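Local coordinates for protein 2-hydroxyisobutanoyl-CoA mutase large subunit (Aquincola tertiaricarbonis, PDB 4R3U) that forms, with its small cobalamin-binding partner subunit, the B12-dependent mutase that interconverts 2-hydroxyisobutyryl-CoA and (S)-3-hydroxybutyryl-CoA, at residues 98-103 and 395-400; 256-261 and 299-304; 342-347 and 374-379. All coordinates share one frame; numbering follows the deposited sequence.

Interaction 1: 98-103 and 395-400; sequences MRQIAG and MALRTQ. With 5AD (5'-deoxyadenosine), chain G.
Gln100 and Gln400 run past each other in opposite directions, their amide planes 61° apart, where strand 97-102 meets helix 390-405. Gln100 OE1 comes to 3.0 Å from Gln400 NE2, but the angle is too poor for a hydrogen bond. Each amide has its bonds with other residues: Gln100 NE2 donates to Thr378 O, while Gln400 NE2 is bonded to Thr378 OG1 and Leu376 O and Gln400 OE1 to Trp96 NE1. The chain of Gln100 folds back at its second torsion (chi2 -61°), which lets NE2 rest against Ala396 CB, 3.5 Å away. Its CG meanwhile lies 3.7 Å from CD2 of Leu397, a methyl that also faces Met98 CB. Met98, extended beyond CG, slides antiparallel to the extended chain of Gln400; its CG sits 3.4 Å from Gln400 OE1, and further out its SD passes Gln400 CB at 3.8 Å. A leucine in place of Gln400 would probably leave the indole N-H of Trp96 without its acceptor and cost Thr378 OG1 one of its two partners.

Other residues of segment 98-103 face the ligands. Arg99, pointing away from the helix, bonds to a phosphate oxygen of the acyl-CoA, whereas Ile101 lays CG2 3.4 Å from adenine N3 of 5'-deoxyadenosine. Gly103 O meets adenine N6 at a distance too short to be trusted in detail. On the far side of the helix, Arg398 forms a salt bridge with Glu485 of the second large subunit. The strand that carries substrate and nucleoside is thus joined to the helix by two buried amides that both bond to Thr378, one of them also to Trp96, with Met98 and Leu397 supplying the apolar contact between them.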
# COMPACT_ATOMS: atom_id res chain seq x y z
N MET A 98 -1.40 -10.44 -14.04
CA MET A 98 -2.32 -10.18 -12.96
C MET A 98 -3.25 -11.38 -13.09
O MET A 98 -4.10 -11.46 -14.00
CB MET A 98 -3.02 -8.84 -13.16
CG MET A 98 -2.01 -7.71 -13.32
SD MET A 98 -2.73 -6.08 -13.27
CE MET A 98 -1.27 -5.10 -13.55
N ARG A 99 -2.92 -12.40 -12.28
CA ARG A 99 -3.53 -13.73 -12.32
C ARG A 99 -4.14 -14.10 -10.95
O ARG A 99 -3.45 -14.60 -10.04
CB ARG A 99 -2.46 -14.72 -12.76
CG ARG A 99 -2.99 -16.12 -13.01
CD ARG A 99 -1.87 -17.14 -13.10
NE ARG A 99 -0.86 -16.79 -14.09
CZ ARG A 99 -0.98 -16.98 -15.40
NH1 ARG A 99 -2.10 -17.50 -15.90
NH2 ARG A 99 -0.01 -16.64 -16.22
N GLN A 100 -5.46 -13.85 -10.83
CA GLN A 100 -6.28 -14.08 -9.64
C GLN A 100 -6.89 -15.48 -9.60
O GLN A 100 -7.47 -15.94 -10.60
CB GLN A 100 -7.39 -13.02 -9.55
CG GLN A 100 -6.90 -11.60 -9.38
CD GLN A 100 -6.10 -11.39 -8.13
OE1 GLN A 100 -4.90 -11.12 -8.18
NE2 GLN A 100 -6.75 -11.46 -6.98
N ILE A 101 -6.81 -16.13 -8.42
CA ILE A 101 -7.39 -17.47 -8.20
C ILE A 101 -8.92 -17.37 -8.30
O ILE A 101 -9.52 -16.43 -7.77
CB ILE A 101 -6.99 -18.08 -6.83
CG1 ILE A 101 -5.49 -18.29 -6.63
CG2 ILE A 101 -7.76 -19.32 -6.54
CD1 ILE A 101 -5.08 -18.01 -5.17
N ALA A 102 -9.52 -18.36 -8.94
CA ALA A 102 -10.97 -18.53 -9.10
C ALA A 102 -11.25 -20.04 -8.95
O ALA A 102 -10.53 -20.86 -9.53
CB ALA A 102 -11.42 -18.03 -10.47
N GLY A 103 -12.27 -20.37 -8.16
CA GLY A 103 -12.64 -21.76 -7.98
C GLY A 103 -13.75 -21.96 -6.98
O GLY A 103 -13.61 -21.60 -5.82
N MET A 395 -10.93 -5.34 -6.06
CA MET A 395 -10.03 -4.50 -5.26
C MET A 395 -8.58 -4.99 -5.35
O MET A 395 -7.65 -4.16 -5.47
CB MET A 395 -10.52 -4.41 -3.82
CG MET A 395 -9.60 -3.58 -2.88
SD MET A 395 -9.42 -1.84 -3.34
CE MET A 395 -11.13 -1.25 -3.18
N ALA A 396 -8.39 -6.34 -5.37
CA ALA A 396 -7.09 -6.98 -5.50
C ALA A 396 -6.48 -6.66 -6.85
O ALA A 396 -5.29 -6.40 -6.92
CB ALA A 396 -7.22 -8.47 -5.29
N LEU A 397 -7.30 -6.61 -7.92
CA LEU A 397 -6.82 -6.23 -9.25
C LEU A 397 -6.50 -4.73 -9.33
O LEU A 397 -5.46 -4.38 -9.88
CB LEU A 397 -7.83 -6.65 -10.34
CG LEU A 397 -7.88 -8.14 -10.66
CD1 LEU A 397 -9.18 -8.51 -11.35
CD2 LEU A 397 -6.67 -8.55 -11.49
N ARG A 398 -7.34 -3.84 -8.73
CA ARG A 398 -7.11 -2.40 -8.72
C ARG A 398 -5.79 -2.06 -8.03
O ARG A 398 -5.08 -1.14 -8.46
CB ARG A 398 -8.29 -1.63 -8.09
CG ARG A 398 -9.62 -1.71 -8.84
CD ARG A 398 -9.63 -1.04 -10.21
NE ARG A 398 -10.88 -1.33 -10.90
CZ ARG A 398 -11.04 -2.29 -11.82
NH1 ARG A 398 -10.02 -3.06 -12.18
NH2 ARG A 398 -12.22 -2.48 -12.39
N THR A 399 -5.45 -2.85 -6.99
CA THR A 399 -4.20 -2.75 -6.23
C THR A 399 -3.01 -2.91 -7.18
O THR A 399 -2.11 -2.06 -7.20
CB THR A 399 -4.19 -3.80 -5.08
OG1 THR A 399 -5.35 -3.62 -4.26
CG2 THR A 399 -2.93 -3.72 -4.22
N GLN A 400 -3.04 -3.99 -7.98
CA GLN A 400 -1.99 -4.32 -8.94
C GLN A 400 -1.87 -3.23 -10.01
O GLN A 400 -0.77 -2.77 -10.31
CB GLN A 400 -2.26 -5.72 -9.56
CG GLN A 400 -1.98 -6.87 -8.60
CD GLN A 400 -1.94 -8.23 -9.29
OE1 GLN A 400 -1.09 -8.50 -10.15
NE2 GLN A 400 -2.83 -9.14 -8.89
N1 5AD G . -11.14 -18.54 -4.97
C2 5AD G . -10.18 -17.56 -4.74
N3 5AD G . -9.15 -17.81 -3.81
C4 5AD G . -9.06 -19.03 -3.23
N9 5AD G . -8.21 -19.55 -2.34
C8 5AD G . -8.53 -20.84 -2.18
N7 5AD G . -9.62 -21.11 -2.89
C5 5AD G . -9.94 -20.00 -3.56
C6 5AD G . -10.94 -19.75 -4.42
N6 5AD G . -11.78 -20.75 -4.62
C1' 5AD G . -6.93 -19.04 -1.84
C2' 5AD G . -6.99 -17.87 -0.93
C3' 5AD G . -5.80 -18.12 -0.02
C4' 5AD G . -5.19 -19.44 -0.47
C5' 5AD G . -4.83 -20.29 0.74
O4' 5AD G . -6.27 -20.08 -1.09
O2' 5AD G . -6.73 -16.68 -1.69
O3' 5AD G . -4.86 -17.03 -0.14

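Interaction 2: 256-261 and 299-304; sequences HISEAG and FFVSQG. With 3HC (3-hydroxybutanoyl-coenzyme A), chain E.
His256 and Phe299 meet around the thioester of the bound acyl-CoA. From the edge of its ring, His256 NE2 donates to the thioester oxygen O1 at 2.9 Å, with an N-H...O angle of 157°. Phe299 CE2 approaches the same oxygen at 3.4 Å, and its CZ lies 3.7 Å from the thioester carbon C1. The two rings touch through His256 CE1 and Phe299 CE2, 3.4 Å apart; their planes stand at 78° and their side chains cross nearly at right angles.

Behind this pair the helix 255-259 leans on strand 298-302 through Ser258. Its OG, anti to the backbone N (chi1 -174°), reaches out to Val301 CG1 at 3.4 Å and lies near Gln303 CG. Glu259 bends at its second torsion and brings OE1 to 4.2 Å from Val301 CG2; the same oxygen accepts from Ala347 N. Further out, Tyr255 lies against Phe299 with nearly parallel rings, and Gly261 closes the helix with a Schellman motif. Residues of segment 256-261 also border cobalamin, namely His256, Glu259 and Ala260, and Glu259 O is bonded to Arg31 of the small subunit.

No hydrogen bond joins the two segments directly. Their side chains pack, while two polar groups turn to other partners: the imidazole N-H to the thioester oxygen, which it would probably polarise, and the Glu259 carboxylate to a backbone amide.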
# COMPACT_ATOMS: atom_id res chain seq x y z
N HIS A 256 3.41 -22.39 0.20
CA HIS A 256 2.78 -23.31 1.14
C HIS A 256 3.67 -23.61 2.31
O HIS A 256 3.15 -23.81 3.41
CB HIS A 256 2.36 -24.59 0.41
CG HIS A 256 1.76 -24.32 -0.94
ND1 HIS A 256 2.56 -24.20 -2.08
CD2 HIS A 256 0.47 -24.12 -1.29
CE1 HIS A 256 1.73 -23.95 -3.07
NE2 HIS A 256 0.46 -23.90 -2.65
N ILE A 257 5.01 -23.66 2.09
CA ILE A 257 6.01 -23.88 3.14
C ILE A 257 5.91 -22.67 4.09
O ILE A 257 5.79 -22.86 5.30
CB ILE A 257 7.44 -24.13 2.55
CG1 ILE A 257 7.52 -25.49 1.79
CG2 ILE A 257 8.56 -24.04 3.63
CD1 ILE A 257 8.58 -25.56 0.68
N SER A 258 5.89 -21.43 3.53
CA SER A 258 5.74 -20.21 4.33
C SER A 258 4.41 -20.21 5.10
O SER A 258 4.39 -20.02 6.32
CB SER A 258 5.82 -18.97 3.45
OG SER A 258 5.80 -17.80 4.26
N GLU A 259 3.31 -20.41 4.37
CA GLU A 259 1.95 -20.42 4.91
C GLU A 259 1.68 -21.53 5.96
O GLU A 259 0.81 -21.35 6.82
CB GLU A 259 0.93 -20.39 3.79
CG GLU A 259 0.94 -19.07 3.03
CD GLU A 259 0.16 -17.95 3.68
OE1 GLU A 259 0.76 -16.88 3.92
OE2 GLU A 259 -1.04 -18.16 3.99
N ALA A 260 2.47 -22.63 5.90
CA ALA A 260 2.44 -23.72 6.88
C ALA A 260 3.15 -23.27 8.19
O ALA A 260 3.13 -24.01 9.17
CB ALA A 260 3.12 -24.96 6.31
N GLY A 261 3.83 -22.12 8.15
CA GLY A 261 4.51 -21.48 9.28
C GLY A 261 6.01 -21.30 9.19
O GLY A 261 6.66 -21.11 10.22
N PHE A 299 6.96 -20.78 -7.32
CA PHE A 299 5.85 -20.07 -6.71
C PHE A 299 6.25 -19.69 -5.28
O PHE A 299 6.51 -20.56 -4.45
CB PHE A 299 4.54 -20.91 -6.77
CG PHE A 299 3.35 -20.45 -5.95
CD1 PHE A 299 3.05 -19.10 -5.81
CD2 PHE A 299 2.50 -21.38 -5.38
CE1 PHE A 299 1.95 -18.69 -5.08
CE2 PHE A 299 1.37 -20.96 -4.65
CZ PHE A 299 1.08 -19.62 -4.53
N PHE A 300 6.32 -18.39 -5.02
CA PHE A 300 6.70 -17.86 -3.70
C PHE A 300 5.66 -16.90 -3.12
O PHE A 300 4.86 -16.33 -3.84
CB PHE A 300 8.10 -17.20 -3.76
CG PHE A 300 9.19 -18.18 -4.13
CD1 PHE A 300 9.56 -19.20 -3.24
CD2 PHE A 300 9.82 -18.11 -5.37
CE1 PHE A 300 10.54 -20.12 -3.60
CE2 PHE A 300 10.81 -19.03 -5.71
CZ PHE A 300 11.16 -20.04 -4.83
N VAL A 301 5.69 -16.73 -1.81
CA VAL A 301 4.84 -15.77 -1.11
C VAL A 301 5.57 -14.40 -1.12
O VAL A 301 6.80 -14.35 -1.27
CB VAL A 301 4.56 -16.24 0.38
CG1 VAL A 301 5.81 -16.16 1.25
CG2 VAL A 301 3.42 -15.45 1.01
N SER A 302 4.81 -13.33 -0.91
CA SER A 302 5.33 -12.01 -0.65
C SER A 302 4.79 -11.73 0.74
O SER A 302 3.60 -11.45 0.92
CB SER A 302 4.81 -10.98 -1.64
OG SER A 302 5.38 -9.73 -1.28
N GLN A 303 5.66 -11.96 1.74
CA GLN A 303 5.32 -11.80 3.15
C GLN A 303 5.43 -10.35 3.58
O GLN A 303 5.71 -9.46 2.74
CB GLN A 303 6.13 -12.74 4.06
CG GLN A 303 5.33 -13.91 4.61
CD GLN A 303 4.56 -13.63 5.90
OE1 GLN A 303 4.76 -12.62 6.62
NE2 GLN A 303 3.69 -14.55 6.24
N GLY A 304 5.16 -10.15 4.89
CA GLY A 304 5.06 -8.86 5.54
C GLY A 304 6.32 -8.07 5.68
O GLY A 304 6.20 -6.86 5.80
N1A 3HC E . 10.05 -9.02 -22.73
C2A 3HC E . 9.77 -9.99 -23.82
N3A 3HC E . 8.91 -11.09 -23.37
C4A 3HC E . 8.45 -11.16 -22.10
C5A 3HC E . 8.77 -10.24 -21.17
C6A 3HC E . 9.57 -9.20 -21.49
N6A 3HC E . 9.85 -8.32 -20.53
N7A 3HC E . 8.15 -10.58 -20.04
C8A 3HC E . 7.46 -11.70 -20.26
N9A 3HC E . 7.67 -12.07 -21.52
C1B 3HC E . 7.13 -13.26 -22.25
C2B 3HC E . 7.62 -14.57 -21.69
O2B 3HC E . 8.87 -14.96 -22.27
C3B 3HC E . 6.50 -15.52 -22.07
O3B 3HC E . 6.63 -15.95 -23.45
P3B 3HC E . 6.44 -17.48 -23.92
O7A 3HC E . 5.04 -17.78 -23.54
O8A 3HC E . 6.67 -17.38 -25.38
O9A 3HC E . 7.49 -18.19 -23.15
C4B 3HC E . 5.25 -14.65 -21.96
O4B 3HC E . 5.69 -13.27 -22.11
C5B 3HC E . 4.52 -14.89 -20.63
O5B 3HC E . 5.26 -14.30 -19.54
P1A 3HC E . 5.91 -15.15 -18.31
O1A 3HC E . 6.18 -16.56 -18.71
O2A 3HC E . 7.00 -14.36 -17.73
O3A 3HC E . 4.63 -15.02 -17.29
P2A 3HC E . 3.45 -16.11 -17.04
O4A 3HC E . 2.50 -15.52 -16.08
O5A 3HC E . 2.93 -16.66 -18.31
O6A 3HC E . 4.27 -17.26 -16.33
CBP 3HC E . 5.15 -18.62 -14.53
CCP 3HC E . 4.83 -17.19 -15.01
CDP 3HC E . 6.30 -19.13 -15.41
CEP 3HC E . 5.65 -18.57 -13.08
CAP 3HC E . 3.91 -19.56 -14.68
OAP 3HC E . 4.18 -20.95 -14.37
C9P 3HC E . 2.58 -19.07 -14.04
O9P 3HC E . 1.80 -18.35 -14.67
N8P 3HC E . 2.29 -19.56 -12.82
C7P 3HC E . 1.03 -19.22 -12.15
C6P 3HC E . 0.84 -20.09 -10.92
C5P 3HC E . -0.41 -19.71 -10.12
O5P 3HC E . -1.11 -18.73 -10.40
N4P 3HC E . -0.65 -20.54 -9.10
C3P 3HC E . -1.78 -20.35 -8.20
C2P 3HC E . -1.44 -21.03 -6.90
S1P 3HC E . -2.74 -20.79 -5.65
C1 3HC E . -1.98 -21.77 -4.34
O1 3HC E . -1.42 -22.85 -4.53
C2 3HC E . -1.97 -21.14 -2.94
C3 3HC E . -3.32 -21.26 -2.23
O3 3HC E . -4.33 -20.65 -3.03
C4 3HC E . -3.68 -22.73 -1.95

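Interaction 3: 342-347 and 374-379; sequences CQTAAA and QSLHTN. With 3HC (3-hydroxybutanoyl-coenzyme A), chain E.
Asn379 ties off the parallel strand pair with its side-chain amide, and it does so from an unusual direction: ND2 sits 2.8 Å from Thr344 O but stands above that carbonyl plane, 71° out of it. The other end of the amide, OD1, accepts from Gln343 NE2 at 3.0 Å; this bond is nearly straight (167°) and lies in the amide plane of Gln343, although the two amide planes are steeply turned against each other. A third bond runs from Asn379 N to Thr344 OG1, which a chi1 of 64° places between the backbone N and the carbonyl carbon. A water bonded to Thr344 OG1 makes a weak bond with Asn379 ND2.

Ahead of Asn379, strands 340-344 and 375-377 pair in parallel through Cys342 N to Ser375 O, His377 N to Cys342 O and Thr344 N to His377 O. They are the two strands of a beta-alpha-beta unit whose connecting helix, 357-370, packs against Cys342, Thr344 and Thr378. On the opposite face, Gln343 and His377 lie side by side and point the same way, Gln343 CG 3.5 Å from His377 CD2; His377 ND1 is bonded to Ile101 N of the next strand.

Extended from CB outward, Gln343 brings OE1 to 3.2 Å from C2 of the acyl chain and 3.6 Å from the thioester sulfur S1P. With its NE2 bonded to Asn379 OD1, the rotation of this amide is probably fixed, oxygen toward the substrate, by a residue that is itself gripped by Thr344.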
# COMPACT_ATOMS: atom_id res chain seq x y z
N CYS A 342 3.85 -15.18 -7.79
CA CYS A 342 3.86 -14.72 -6.41
C CYS A 342 2.42 -14.53 -5.92
O CYS A 342 1.55 -14.13 -6.69
CB CYS A 342 4.68 -13.42 -6.29
SG CYS A 342 4.98 -12.87 -4.60
N GLN A 343 2.18 -14.83 -4.65
CA GLN A 343 0.91 -14.58 -4.00
C GLN A 343 1.27 -13.87 -2.73
O GLN A 343 2.26 -14.22 -2.10
CB GLN A 343 0.13 -15.87 -3.73
CG GLN A 343 -1.29 -15.63 -3.18
CD GLN A 343 -2.10 -16.90 -3.02
OE1 GLN A 343 -1.78 -17.97 -3.55
NE2 GLN A 343 -3.20 -16.80 -2.33
N THR A 344 0.48 -12.85 -2.37
CA THR A 344 0.68 -12.08 -1.15
C THR A 344 0.35 -13.00 0.03
O THR A 344 -0.43 -13.96 -0.13
CB THR A 344 -0.08 -10.74 -1.24
OG1 THR A 344 -1.48 -10.96 -1.33
CG2 THR A 344 0.38 -9.87 -2.42
N ALA A 345 0.99 -12.75 1.22
CA ALA A 345 0.77 -13.59 2.40
C ALA A 345 -0.61 -13.49 3.02
O ALA A 345 -0.93 -12.53 3.75
CB ALA A 345 1.84 -13.32 3.43
N ALA A 346 -1.41 -14.52 2.78
CA ALA A 346 -2.76 -14.69 3.31
C ALA A 346 -2.70 -14.82 4.88
O ALA A 346 -3.58 -14.29 5.58
CB ALA A 346 -3.33 -15.93 2.70
N ALA A 347 -1.62 -15.46 5.42
CA ALA A 347 -1.44 -15.62 6.86
C ALA A 347 -1.29 -14.28 7.65
O ALA A 347 -1.47 -14.27 8.89
CB ALA A 347 -0.29 -16.58 7.16
N GLN A 374 6.85 -12.64 -12.07
CA GLN A 374 6.37 -12.79 -13.47
C GLN A 374 4.87 -12.82 -13.51
O GLN A 374 4.26 -12.56 -14.57
CB GLN A 374 6.89 -14.11 -14.08
CG GLN A 374 8.30 -14.03 -14.62
CD GLN A 374 9.33 -13.60 -13.62
OE1 GLN A 374 9.71 -14.35 -12.72
NE2 GLN A 374 9.74 -12.36 -13.71
N SER A 375 4.28 -13.23 -12.38
CA SER A 375 2.86 -13.41 -12.19
C SER A 375 2.54 -13.10 -10.73
O SER A 375 3.35 -13.37 -9.83
CB SER A 375 2.47 -14.83 -12.57
OG SER A 375 1.08 -15.07 -12.51
N LEU A 376 1.36 -12.50 -10.50
CA LEU A 376 0.94 -12.12 -9.16
C LEU A 376 -0.53 -12.27 -8.89
O LEU A 376 -1.36 -11.77 -9.65
CB LEU A 376 1.41 -10.69 -8.84
CG LEU A 376 1.07 -10.05 -7.46
CD1 LEU A 376 1.75 -10.80 -6.32
CD2 LEU A 376 1.44 -8.58 -7.46
N HIS A 377 -0.85 -12.90 -7.74
CA HIS A 377 -2.17 -12.96 -7.17
C HIS A 377 -2.11 -12.07 -5.90
O HIS A 377 -1.29 -12.30 -5.00
CB HIS A 377 -2.57 -14.40 -6.76
CG HIS A 377 -3.86 -14.46 -5.98
ND1 HIS A 377 -5.08 -14.74 -6.61
CD2 HIS A 377 -4.09 -14.26 -4.66
CE1 HIS A 377 -5.99 -14.67 -5.66
NE2 HIS A 377 -5.45 -14.42 -4.47
N THR A 378 -3.03 -11.10 -5.82
CA THR A 378 -3.22 -10.30 -4.62
C THR A 378 -4.44 -10.86 -3.89
O THR A 378 -5.47 -11.13 -4.53
CB THR A 378 -3.34 -8.80 -4.94
OG1 THR A 378 -4.05 -8.63 -6.16
CG2 THR A 378 -1.99 -8.11 -5.02
N ASN A 379 -4.34 -11.04 -2.56
CA ASN A 379 -5.46 -11.59 -1.81
C ASN A 379 -6.58 -10.59 -1.64
O ASN A 379 -6.34 -9.39 -1.82
CB ASN A 379 -5.01 -12.14 -0.45
CG ASN A 379 -3.96 -13.19 -0.54
OD1 ASN A 379 -3.95 -14.01 -1.45
ND2 ASN A 379 -3.01 -13.14 0.39
N1A 3HC E . 10.05 -9.02 -22.73
C2A 3HC E . 9.77 -9.99 -23.82
N3A 3HC E . 8.91 -11.09 -23.37
C4A 3HC E . 8.45 -11.16 -22.10
C5A 3HC E . 8.77 -10.24 -21.17
C6A 3HC E . 9.57 -9.20 -21.49
N6A 3HC E . 9.85 -8.32 -20.53
N7A 3HC E . 8.15 -10.58 -20.04
C8A 3HC E . 7.46 -11.70 -20.26
N9A 3HC E . 7.67 -12.07 -21.52
C1B 3HC E . 7.13 -13.26 -22.25
C2B 3HC E . 7.62 -14.57 -21.69
O2B 3HC E . 8.87 -14.96 -22.27
C3B 3HC E . 6.50 -15.52 -22.07
O3B 3HC E . 6.63 -15.95 -23.45
P3B 3HC E . 6.44 -17.48 -23.92
O7A 3HC E . 5.04 -17.78 -23.54
O8A 3HC E . 6.67 -17.38 -25.38
O9A 3HC E . 7.49 -18.19 -23.15
C4B 3HC E . 5.25 -14.65 -21.96
O4B 3HC E . 5.69 -13.27 -22.11
C5B 3HC E . 4.52 -14.89 -20.63
O5B 3HC E . 5.26 -14.30 -19.54
P1A 3HC E . 5.91 -15.15 -18.31
O1A 3HC E . 6.18 -16.56 -18.71
O2A 3HC E . 7.00 -14.36 -17.73
O3A 3HC E . 4.63 -15.02 -17.29
P2A 3HC E . 3.45 -16.11 -17.04
O4A 3HC E . 2.50 -15.52 -16.08
O5A 3HC E . 2.93 -16.66 -18.31
O6A 3HC E . 4.27 -17.26 -16.33
CBP 3HC E . 5.15 -18.62 -14.53
CCP 3HC E . 4.83 -17.19 -15.01
CDP 3HC E . 6.30 -19.13 -15.41
CEP 3HC E . 5.65 -18.57 -13.08
CAP 3HC E . 3.91 -19.56 -14.68
OAP 3HC E . 4.18 -20.95 -14.37
C9P 3HC E . 2.58 -19.07 -14.04
O9P 3HC E . 1.80 -18.35 -14.67
N8P 3HC E . 2.29 -19.56 -12.82
C7P 3HC E . 1.03 -19.22 -12.15
C6P 3HC E . 0.84 -20.09 -10.92
C5P 3HC E . -0.41 -19.71 -10.12
O5P 3HC E . -1.11 -18.73 -10.40
N4P 3HC E . -0.65 -20.54 -9.10
C3P 3HC E . -1.78 -20.35 -8.20
C2P 3HC E . -1.44 -21.03 -6.90
S1P 3HC E . -2.74 -20.79 -5.65
C1 3HC E . -1.98 -21.77 -4.34
O1 3HC E . -1.42 -22.85 -4.53
C2 3HC E . -1.97 -21.14 -2.94
C3 3HC E . -3.32 -21.26 -2.23
O3 3HC E . -4.33 -20.65 -3.03
C4 3HC E . -3.68 -22.73 -1.95
O HOH W 1 -2.02 -10.32 1.20

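Overall arrangement
All three contacts involve strands of the parallel sheet of the TIM-barrel domain. Interaction 3 is the middle one, its centre about 9 Å from each of the others, whereas the centres of interactions 1 and 2 are about 18 Å apart and their nearest atoms about 6 Å. Strand 375-377 adjoins strand 97-102 on one side, and Thr378 OG1 reaches Ala396 O of helix 390-405 at 2.7 Å. On the other side strand 340-344 pairs with strand 298-302, Ser302 N lying 2.9 Å from Gln343 O. All three reach the acyl-CoA, interaction 1 through Arg99, 2 and 3 round the thioester; 1 and 3 share the 5'-deoxyadenosine pocket, and 2 and 3 border cobalamin.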